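Local structure of cellulose 1,4-beta-cellobiosidase (Thermobifida fusca, 4JJJ) at residues Pro107-Pro110 and Gly114-Ser117; Tyr175-Arg180 and Gly561-Pro566; Trp235-Ala240 and Val338-Pro343; Tyr333-Ser336 and Gln342-Ser345. The protein is probably a cellobiohydrolase that breaks down cellulose, represented here by the family 48 glycoside hydrolase catalytic module of a longer, multi-domain enzyme. The protein carries 1 engineered substitution. All blocks are in the same frame, centred on the assembly; numbering follows the deposited sequence.

Contact 1 (Pro107-Pro110 and Gly114-Ser117)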
# COMPACT_ATOMS: atom_id res chain seq x y z
N PRO A 107 -6.66 -22.10 3.63
CA PRO A 107 -5.20 -21.98 3.39
C PRO A 107 -4.88 -21.22 2.15
O PRO A 107 -5.59 -21.30 1.15
CB PRO A 107 -4.78 -23.46 3.21
CG PRO A 107 -5.98 -24.09 2.71
CD PRO A 107 -7.12 -23.51 3.42
N GLU A 108 -3.83 -20.43 2.17
CA GLU A 108 -3.31 -19.90 0.93
C GLU A 108 -2.67 -21.04 0.16
O GLU A 108 -2.20 -22.01 0.73
CB GLU A 108 -2.30 -18.76 1.19
CG GLU A 108 -3.03 -17.64 1.98
CD GLU A 108 -2.23 -16.36 2.30
OE1 GLU A 108 -1.08 -16.28 1.66
OE2 GLU A 108 -2.78 -15.53 3.17
N GLN A 109 -2.69 -20.95 -1.15
CA GLN A 109 -2.14 -22.04 -1.97
C GLN A 109 -0.85 -21.57 -2.65
O GLN A 109 -0.65 -20.34 -2.96
CB GLN A 109 -3.20 -22.48 -2.98
CG GLN A 109 -4.53 -22.87 -2.42
CD GLN A 109 -4.47 -24.27 -1.84
OE1 GLN A 109 -3.46 -24.98 -2.01
NE2 GLN A 109 -5.45 -24.61 -1.01
N PRO A 110 0.01 -22.49 -3.06
CA PRO A 110 1.30 -22.04 -3.65
C PRO A 110 1.25 -21.38 -5.03
O PRO A 110 2.17 -20.58 -5.38
CB PRO A 110 2.11 -23.31 -3.70
CG PRO A 110 1.33 -24.42 -3.11
CD PRO A 110 -0.02 -23.92 -2.72
N GLY A 114 -4.27 -23.51 -7.32
CA GLY A 114 -4.86 -24.04 -6.10
C GLY A 114 -6.21 -23.53 -5.65
O GLY A 114 -6.81 -23.96 -4.63
N TYR A 115 -6.73 -22.55 -6.40
CA TYR A 115 -7.93 -21.86 -6.06
C TYR A 115 -9.03 -22.34 -7.00
O TYR A 115 -8.77 -22.50 -8.22
CB TYR A 115 -7.68 -20.31 -6.20
CG TYR A 115 -6.76 -19.83 -5.10
CD1 TYR A 115 -5.39 -19.88 -5.26
CD2 TYR A 115 -7.30 -19.38 -3.93
CE1 TYR A 115 -4.59 -19.49 -4.20
CE2 TYR A 115 -6.52 -18.99 -2.88
CZ TYR A 115 -5.16 -19.03 -3.06
OH TYR A 115 -4.27 -18.61 -1.99
N PRO A 116 -10.24 -22.45 -6.51
CA PRO A 116 -10.70 -22.07 -5.22
C PRO A 116 -10.23 -22.96 -4.08
O PRO A 116 -10.03 -24.17 -4.26
CB PRO A 116 -12.24 -22.10 -5.36
CG PRO A 116 -12.43 -23.23 -6.36
CD PRO A 116 -11.38 -22.91 -7.36
N SER A 117 -9.86 -22.30 -2.96
CA SER A 117 -9.28 -22.93 -1.78
C SER A 117 -10.37 -23.18 -0.75
O SER A 117 -11.28 -22.39 -0.56
CB SER A 117 -8.24 -21.98 -1.20
OG SER A 117 -7.47 -22.70 -0.25

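Contact 2 (Tyr175-Arg180 and Gly561-Pro566). With CA (calcium ion), chain E; BGC (beta-D-glucopyranose), chain D; BGC (beta-D-glucopyranose), chain B; BGC (beta-D-glucopyranose), chain C.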
# COMPACT_ATOMS: atom_id res chain seq x y z
N TYR A 175 -6.24 -8.97 -6.45
CA TYR A 175 -5.50 -10.06 -5.81
C TYR A 175 -6.35 -10.88 -4.89
O TYR A 175 -6.98 -10.37 -3.96
CB TYR A 175 -4.29 -9.44 -5.04
CG TYR A 175 -3.44 -8.58 -5.90
CD1 TYR A 175 -2.56 -9.12 -6.76
CD2 TYR A 175 -3.56 -7.22 -5.80
CE1 TYR A 175 -1.85 -8.32 -7.66
CE2 TYR A 175 -2.87 -6.37 -6.66
CZ TYR A 175 -1.97 -6.91 -7.55
OH TYR A 175 -1.18 -6.19 -8.42
N GLN A 176 -6.26 -12.20 -5.14
CA GLN A 176 -6.99 -13.20 -4.38
C GLN A 176 -6.27 -14.56 -4.26
O GLN A 176 -6.63 -15.37 -3.36
CB GLN A 176 -8.40 -13.56 -4.89
CG GLN A 176 -9.41 -12.49 -4.92
CD GLN A 176 -10.03 -12.26 -3.57
OE1 GLN A 176 -11.00 -12.99 -3.13
NE2 GLN A 176 -9.52 -11.29 -2.86
N ARG A 177 -5.28 -14.80 -5.05
CA ARG A 177 -4.80 -16.23 -5.28
C ARG A 177 -3.37 -16.43 -4.94
O ARG A 177 -2.61 -17.19 -5.55
CB ARG A 177 -5.17 -16.72 -6.72
CG ARG A 177 -6.71 -16.73 -6.87
CD ARG A 177 -7.20 -17.26 -8.21
NE ARG A 177 -6.81 -16.45 -9.31
CZ ARG A 177 -7.06 -16.69 -10.58
NH1 ARG A 177 -7.73 -17.78 -10.89
NH2 ARG A 177 -6.69 -15.83 -11.53
N GLY A 178 -2.98 -15.76 -3.87
CA GLY A 178 -1.71 -16.12 -3.24
C GLY A 178 -0.46 -15.45 -3.82
O GLY A 178 -0.50 -14.48 -4.65
N ALA A 179 0.68 -15.88 -3.34
CA ALA A 179 1.91 -15.26 -3.63
C ALA A 179 2.38 -15.19 -5.02
O ALA A 179 3.20 -14.34 -5.39
CB ALA A 179 3.03 -15.90 -2.77
N ARG A 180 1.90 -16.12 -5.87
CA ARG A 180 2.39 -16.22 -7.21
C ARG A 180 1.45 -15.56 -8.16
O ARG A 180 1.66 -15.61 -9.34
CB ARG A 180 2.62 -17.73 -7.56
CG ARG A 180 3.91 -18.23 -6.93
CD ARG A 180 4.31 -19.60 -7.49
NE ARG A 180 4.65 -19.57 -8.88
CZ ARG A 180 5.10 -20.63 -9.56
NH1 ARG A 180 5.27 -21.81 -8.93
NH2 ARG A 180 5.36 -20.53 -10.86
N GLY A 561 0.67 -17.13 -16.10
CA GLY A 561 -0.43 -16.70 -16.96
C GLY A 561 -1.73 -16.77 -16.25
O GLY A 561 -1.81 -17.20 -15.09
N LEU A 562 -2.81 -16.38 -16.92
CA LEU A 562 -4.11 -16.27 -16.27
C LEU A 562 -4.77 -17.61 -16.09
O LEU A 562 -5.08 -18.30 -17.08
CB LEU A 562 -5.02 -15.37 -17.11
CG LEU A 562 -6.42 -15.21 -16.57
CD1 LEU A 562 -6.47 -14.80 -15.10
CD2 LEU A 562 -7.18 -14.32 -17.47
N TYR A 563 -4.85 -18.06 -14.83
CA TYR A 563 -5.58 -19.27 -14.51
C TYR A 563 -7.06 -19.05 -14.35
O TYR A 563 -7.50 -18.14 -13.66
CB TYR A 563 -5.01 -19.90 -13.21
CG TYR A 563 -5.66 -21.22 -12.79
CD1 TYR A 563 -5.35 -22.33 -13.53
CD2 TYR A 563 -6.60 -21.27 -11.80
CE1 TYR A 563 -5.92 -23.55 -13.20
CE2 TYR A 563 -7.20 -22.50 -11.43
CZ TYR A 563 -6.87 -23.60 -12.21
OH TYR A 563 -7.42 -24.80 -11.89
N VAL A 564 -7.91 -20.00 -14.91
CA VAL A 564 -9.29 -20.09 -14.67
C VAL A 564 -9.54 -21.63 -14.39
O VAL A 564 -8.99 -22.38 -15.16
CB VAL A 564 -10.09 -19.60 -15.90
CG1 VAL A 564 -11.53 -19.74 -15.67
CG2 VAL A 564 -9.74 -18.14 -16.22
N PRO A 565 -10.34 -21.96 -13.38
CA PRO A 565 -10.66 -23.40 -13.12
C PRO A 565 -11.31 -24.10 -14.32
O PRO A 565 -12.10 -23.53 -14.99
CB PRO A 565 -11.59 -23.38 -11.94
CG PRO A 565 -11.32 -22.04 -11.26
CD PRO A 565 -11.02 -21.13 -12.38
N PRO A 566 -10.88 -25.34 -14.53
CA PRO A 566 -11.51 -26.14 -15.62
C PRO A 566 -12.98 -26.16 -15.31
O PRO A 566 -13.41 -26.23 -14.15
CB PRO A 566 -10.95 -27.51 -15.40
CG PRO A 566 -9.65 -27.33 -14.72
CD PRO A 566 -9.80 -26.07 -13.85
CA CA E . 2.73 -15.89 -11.43
C2 BGC D . -6.29 -8.00 -1.49
C3 BGC D . -6.81 -9.00 -0.51
C4 BGC D . -5.91 -10.24 -0.38
C5 BGC D . -4.48 -9.69 -0.14
C6 BGC D . -3.54 -10.87 0.05
C1 BGC D . -4.86 -7.65 -1.13
O2 BGC D . -7.12 -6.87 -1.53
O3 BGC D . -8.10 -9.30 -0.92
O4 BGC D . -6.24 -11.00 0.82
O5 BGC D . -4.03 -8.80 -1.16
O6 BGC D . -3.29 -11.43 -1.26
C2 BGC B . -7.09 -12.91 1.88
C3 BGC B . -8.23 -13.90 1.92
C4 BGC B . -9.59 -13.22 1.87
C5 BGC B . -9.66 -12.21 0.76
C6 BGC B . -10.87 -11.35 0.74
C1 BGC B . -7.29 -11.96 0.68
O2 BGC B . -5.81 -13.53 1.83
O3 BGC B . -8.13 -14.72 3.12
O4 BGC B . -10.55 -14.30 1.61
O5 BGC B . -8.53 -11.29 0.83
O6 BGC B . -10.91 -10.51 -0.40
C2 BGC C . -1.20 -4.80 -2.58
C3 BGC C . -2.22 -5.92 -2.75
C4 BGC C . -3.19 -5.87 -1.62
C5 BGC C . -3.87 -4.54 -1.43
C6 BGC C . -4.83 -4.48 -0.25
C1 BGC C . -1.95 -3.53 -2.31
O1 BGC C . -1.02 -2.47 -2.05
O2 BGC C . -0.32 -4.64 -3.72
O3 BGC C . -1.48 -7.16 -2.71
O4 BGC C . -4.26 -6.77 -2.09
O5 BGC C . -2.83 -3.57 -1.20
O6 BGC C . -4.10 -4.86 0.96
O HOH W 1 4.68 -16.96 -10.26
O HOH W 2 1.70 -17.99 -11.40

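Contact 3 (Trp235-Ala240 and Val338-Pro343). With ZN (zinc ion), chain F; ZN (zinc ion), chain R; EDO (1,2-ethanediol), chain G.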
# COMPACT_ATOMS: atom_id res chain seq x y z
N TRP A 235 1.41 16.05 10.71
CA TRP A 235 1.99 17.26 10.11
C TRP A 235 1.00 18.38 9.98
O TRP A 235 1.35 19.53 10.32
CB TRP A 235 2.65 16.94 8.76
CG TRP A 235 3.94 16.17 9.00
CD1 TRP A 235 4.19 14.84 8.67
CD2 TRP A 235 5.09 16.66 9.67
NE1 TRP A 235 5.47 14.50 9.14
CE2 TRP A 235 6.05 15.62 9.70
CE3 TRP A 235 5.43 17.89 10.23
CZ2 TRP A 235 7.33 15.79 10.30
CZ3 TRP A 235 6.63 18.04 10.83
CH2 TRP A 235 7.59 16.96 10.89
N ALA A 236 -0.22 18.09 9.57
CA ALA A 236 -1.26 19.14 9.50
C ALA A 236 -1.34 19.79 10.90
O ALA A 236 -1.39 21.05 11.04
CB ALA A 236 -2.61 18.58 9.12
N HIS A 237 -1.32 18.99 11.96
CA HIS A 237 -1.39 19.50 13.37
C HIS A 237 -0.24 20.45 13.63
O HIS A 237 -0.34 21.56 14.18
CB HIS A 237 -1.26 18.37 14.42
CG HIS A 237 -1.08 18.88 15.81
ND1 HIS A 237 0.10 18.82 16.46
CD2 HIS A 237 -1.92 19.56 16.61
CE1 HIS A 237 0.00 19.45 17.62
NE2 HIS A 237 -1.21 19.93 17.71
N GLU A 238 0.93 19.96 13.34
CA GLU A 238 2.10 20.76 13.58
C GLU A 238 2.02 22.10 12.86
O GLU A 238 2.34 23.15 13.44
CB GLU A 238 3.41 20.09 13.22
CG GLU A 238 3.63 18.76 14.00
CD GLU A 238 3.92 18.98 15.48
OE1 GLU A 238 5.04 19.48 15.78
OE2 GLU A 238 3.02 18.68 16.30
N TRP A 239 1.66 22.06 11.57
CA TRP A 239 1.69 23.26 10.73
C TRP A 239 0.53 24.20 11.06
O TRP A 239 0.74 25.41 11.10
CB TRP A 239 1.66 22.84 9.25
CG TRP A 239 2.82 22.00 8.83
CD1 TRP A 239 4.10 22.05 9.26
CD2 TRP A 239 2.80 21.00 7.77
NE1 TRP A 239 4.86 21.15 8.60
CE2 TRP A 239 4.09 20.49 7.66
CE3 TRP A 239 1.78 20.49 6.92
CZ2 TRP A 239 4.41 19.45 6.78
CZ3 TRP A 239 2.11 19.47 6.02
CH2 TRP A 239 3.42 19.00 5.95
N ALA A 240 -0.64 23.67 11.32
CA ALA A 240 -1.78 24.50 11.78
C ALA A 240 -1.42 25.09 13.14
O ALA A 240 -1.74 26.29 13.36
CB ALA A 240 -3.01 23.76 11.89
N VAL A 338 1.20 11.80 20.71
CA VAL A 338 0.65 13.15 20.43
C VAL A 338 -0.79 13.19 20.81
O VAL A 338 -1.65 12.43 20.31
CB VAL A 338 0.80 13.44 18.94
CG1 VAL A 338 0.19 14.76 18.63
CG2 VAL A 338 2.26 13.47 18.55
N PRO A 339 -1.13 13.99 21.80
CA PRO A 339 -2.55 13.82 22.36
C PRO A 339 -3.68 13.96 21.38
O PRO A 339 -4.69 13.25 21.52
CB PRO A 339 -2.62 14.90 23.47
CG PRO A 339 -1.19 15.09 23.87
CD PRO A 339 -0.27 14.84 22.67
N GLU A 340 -3.45 14.85 20.40
CA GLU A 340 -4.30 15.14 19.28
C GLU A 340 -4.55 14.02 18.27
O GLU A 340 -5.43 14.10 17.42
CB GLU A 340 -3.67 16.32 18.56
CG GLU A 340 -3.80 17.55 19.42
CD GLU A 340 -2.60 17.87 20.34
OE1 GLU A 340 -1.62 17.10 20.54
OE2 GLU A 340 -2.66 19.02 20.82
N LEU A 341 -3.74 12.97 18.38
CA LEU A 341 -3.83 11.84 17.51
C LEU A 341 -3.99 10.56 18.28
O LEU A 341 -4.30 9.58 17.66
CB LEU A 341 -2.59 11.79 16.59
CG LEU A 341 -2.79 12.70 15.38
CD1 LEU A 341 -1.49 12.67 14.63
CD2 LEU A 341 -3.88 12.28 14.41
N GLN A 342 -3.83 10.55 19.60
CA GLN A 342 -4.05 9.33 20.40
C GLN A 342 -5.48 8.79 20.26
O GLN A 342 -6.46 9.52 20.47
CB GLN A 342 -3.73 9.60 21.87
CG GLN A 342 -2.25 9.71 22.17
CD GLN A 342 -1.94 10.16 23.60
OE1 GLN A 342 -2.72 10.92 24.21
NE2 GLN A 342 -0.88 9.71 24.14
N PRO A 343 -5.63 7.51 19.96
CA PRO A 343 -6.93 6.93 19.81
C PRO A 343 -7.70 6.95 21.12
O PRO A 343 -7.14 6.86 22.23
CB PRO A 343 -6.67 5.49 19.42
CG PRO A 343 -5.35 5.56 18.75
CD PRO A 343 -4.60 6.70 19.36
ZN ZN F . -0.95 19.28 19.76
ZN ZN R . -2.38 20.72 19.42
C1 EDO G . 9.29 19.40 13.99
O1 EDO G . 10.07 20.24 14.85
C2 EDO G . 7.95 19.09 14.59
O2 EDO G . 6.98 20.13 14.38
O HOH W 3 -0.96 21.53 20.67
O HOH W 4 0.76 18.06 20.83

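Contact 4 (Tyr333-Ser336 and Gln342-Ser345). With NA (sodium ion), chain I.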
# COMPACT_ATOMS: atom_id res chain seq x y z
N TYR A 333 4.60 6.93 16.32
CA TYR A 333 4.98 7.94 17.33
C TYR A 333 3.77 8.81 17.55
O TYR A 333 3.42 9.13 18.72
CB TYR A 333 6.14 8.79 16.75
CG TYR A 333 6.30 10.09 17.52
CD1 TYR A 333 6.92 10.07 18.72
CD2 TYR A 333 5.93 11.26 16.96
CE1 TYR A 333 7.14 11.28 19.41
CE2 TYR A 333 6.06 12.43 17.67
CZ TYR A 333 6.64 12.38 18.87
OH TYR A 333 6.84 13.59 19.58
N ALA A 334 3.13 9.30 16.49
CA ALA A 334 1.98 10.24 16.60
C ALA A 334 0.86 9.60 17.39
O ALA A 334 0.29 10.27 18.32
CB ALA A 334 1.49 10.76 15.26
N LEU A 335 0.48 8.43 17.00
CA LEU A 335 -0.70 7.74 17.61
C LEU A 335 -0.44 7.39 19.08
O LEU A 335 -1.38 7.35 19.89
CB LEU A 335 -1.13 6.53 16.83
CG LEU A 335 -1.74 6.80 15.48
CD1 LEU A 335 -1.67 5.53 14.63
CD2 LEU A 335 -3.21 7.28 15.61
N SER A 336 0.80 7.10 19.40
CA SER A 336 1.19 6.75 20.79
C SER A 336 1.48 7.96 21.68
O SER A 336 1.18 7.90 22.88
CB SER A 336 2.32 5.75 20.84
OG SER A 336 3.53 6.19 20.31
N GLN A 342 -3.83 10.55 19.60
CA GLN A 342 -4.05 9.33 20.40
C GLN A 342 -5.48 8.79 20.26
O GLN A 342 -6.46 9.52 20.47
CB GLN A 342 -3.73 9.60 21.87
CG GLN A 342 -2.25 9.71 22.17
CD GLN A 342 -1.94 10.16 23.60
OE1 GLN A 342 -2.72 10.92 24.21
NE2 GLN A 342 -0.88 9.71 24.14
N PRO A 343 -5.63 7.51 19.96
CA PRO A 343 -6.93 6.93 19.81
C PRO A 343 -7.70 6.95 21.12
O PRO A 343 -7.14 6.86 22.23
CB PRO A 343 -6.67 5.49 19.42
CG PRO A 343 -5.35 5.56 18.75
CD PRO A 343 -4.60 6.70 19.36
N ASP A 344 -9.00 7.05 20.95
CA ASP A 344 -9.93 7.07 22.07
C ASP A 344 -10.22 5.75 22.71
O ASP A 344 -10.77 5.70 23.83
CB ASP A 344 -11.25 7.68 21.57
CG ASP A 344 -11.20 9.18 21.28
OD1 ASP A 344 -10.24 9.87 21.68
OD2 ASP A 344 -12.22 9.62 20.63
N SER A 345 -9.93 4.65 22.06
CA SER A 345 -10.21 3.34 22.66
C SER A 345 -9.33 3.13 23.93
O SER A 345 -8.21 3.61 24.02
CB SER A 345 -9.95 2.28 21.61
OG SER A 345 -8.58 2.28 21.39
NA NA I . -12.99 10.73 18.83
O HOH W 5 -12.15 12.11 20.27
O HOH W 6 -14.56 12.01 18.51
O HOH W 7 -11.81 9.87 17.04
O HOH W 8 -13.08 9.93 16.20

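Contact 1 (Pro107-Pro110 and Gly114-Ser117)
Gln-109 lies over one face of the Tyr-115 ring, its CG 4.1 Å from the ring centroid and 21° off the normal, a CH-pi contact displaced toward the rim. Gln-109 CB adds a contact at the rim, 3.5 Å from Tyr-115 CE1. At the far end of the ring, Tyr-115 OH accepts a nearly straight hydrogen bond from Gln-109 N (2.9 Å). The amide of Gln-109 is the second flat group, and Ser-117 OG lies at its edge, almost in its plane, taking a hydrogen bond from NE2 (2.9 Å). The bend at chi2 (-78°) folds this amide back past Gly-114 O toward the serine. Ser-117 OG then donates to Pro-107 O (2.7 Å) in the carbonyl plane, so one hydroxyl accepts from the side-chain amide and donates to the backbone, linking the two. Gly-114, with no side chain, lets Gln-109 CB approach to 3.9 Å from its CA. The carboxylate of Glu-108 forms a salt bridge with Lys-270 through OE2. The two segments thus close a compact, irregular loop between helix 71-83 and strand 117-118, which carries Glu-108 into the glycan-binding pocket of the family 48 catalytic module.

Contact 2 (Tyr175-Arg180 and Gly561-Pro566)
Arg-177 reaches out with the edge of its guanidinium group turned to the backbone of Tyr-563. NH1 donates to Tyr-563 O at 2.8 Å, with an N-H...O angle of 153°, and NH2 adds a weak bond to the same oxygen. The acceptor lies close to the guanidinium plane, yet NH1 stands 45° out of the carbonyl plane of Tyr-563 and so not on a lone pair; the guanidinium and peptide planes are nearly perpendicular. A bend at chi3 (-65°) swings the planar end round to present this edge. The side chains of Arg-177 and Leu-562 cross obliquely, with Leu-562 CD1 3.7 Å from NH2 and also near the guanidinium plane. Arg-177 NH1 also lies at the edge of the Tyr-563 ring, 3.8 Å from CD2. Glu-181 forms a salt bridge to NE and Glu-185 O accepts from NH2, so several partners fix the rotation of this buried charge.

The neighbouring residues serve two sites. Gln-176 NE2 donates to O6 of the chain B glucose unit (2.9 Å) and to Tyr-175 O (2.9 Å), while Tyr-175 CD2 touches C3 of the chain C unit. Arg-180 O binds calcium at 2.4 Å, together with Glu-185, Asp-408, Glu-560 and two waters, one of which also accepts from Arg-180 NE. Arg-177 thereby ties the 561-566 loop to a segment that joins the glycan-binding pocket to a calcium site.

Contact 3 (Trp235-Ala240 and Val338-Pro343)
Zinc is modelled at two positions between His-237 and Glu-340, and because these lie only about 2.1 Å apart they are best read as alternatives rather than as a dinuclear centre. His-237 NE2 is 2.2 Å from the chain F ion and an equal distance from the chain R ion. Glu-340 binds the chain F ion with both carboxylate oxygens, OE2 at 2.0 Å and OE1 at 2.4 Å, but reaches the chain R ion through OE2 alone. Water 3 ligates both positions and lies in the plane of the imidazole. Since both residues were deposited in two conformers, finer details of this geometry are doubtful. The metal bridges helix 223-242 of the (alpha/alpha)6 fold to the loop that follows helix 329-337, at a place away from the predicted catalytic residues. His-237 CG is anti to the backbone N (chi1 170°), which carries the ring out from the helix toward the loop, with Glu-340 CB above the rim of one face. On the remaining imidazole nitrogen, ND1 donates to Glu-238 OE2 at 2.9 Å. That bond is bent, 136° at the hydrogen, and meets the anti side of the carboxylate, 25° out of its plane. Val-338 O accepts from Leu-341 N and Gln-342 N, closing the turn from which Glu-340 projects.

Contact 4 (Tyr333-Ser336 and Gln342-Ser345)
A connection between two helices of the (alpha/alpha)6 domain is closed here, where the chain leaving helix 329-337 folds back against its last turns, at Leu-335 and Ser-336, before entering helix 348-365. Gln-342 runs alongside that helix end. Its side chain is extended beyond CG (chi2 173°), which brings NE2 to Ser-336 O in a nearly straight hydrogen bond of 3.0 Å, 169° at the hydrogen. The oxygen lies in the plane of the glutamine amide, but the donor comes from above the Ser-336 carbonyl plane, 49° out of it, and so not along a lone pair. Leu-335 O, one residue earlier, is buried and has no conventional donor. Carbon atoms approach it instead: Gln-342 CA makes a CA-H...O contact of 3.4 Å, and Pro-343 CD closes in to 3.3 Å.

The helix-loop-helix connection thus doubles back on the C-terminal end of helix 329-337, where one glutamine side chain takes up a carbonyl and a proline packs on the leucine side chain beside it. Leu-335 and Pro-343 cross at about a right angle, with Leu-335 CD2 4.0 Å from Pro-343 CD, and Val-349 of helix 348-365 packs on both Gln-342 and Pro-343. Farther along the loop, Asp-344 OD2 binds a sodium ion at 2.2 Å, which also binds waters and Asp-254. Ser-345 OG hydrogen-bonds to Asp-261 OD1 and makes a weak capping bond to Gly-348 N, just ahead of the next helix.

Overall arrangement
The four contacts form two pairs. Contacts 1 and 2, with centres 9 Å apart, touch through Tyr-115 CE1 and Arg-177 O (3.3 Å) and through Pro-110 O and Arg-180 CD (3.2 Å). Together they border the glycan-binding pocket, with the side chain of Glu-108 about 4 Å from a glucose unit and Tyr-175 and Gln-176 against the sugars. Contacts 3 and 4, centres 10 Å apart, share Gln-342 and Pro-343, and Leu-341 packs on Ala-334 and Leu-335 between them. Contact 3 lies about 42 Å from contact 2, centre to centre, across the chain's centre. Both contacts 3 and 4 lie in sequence within the long span of chain between the two segments of contact 2.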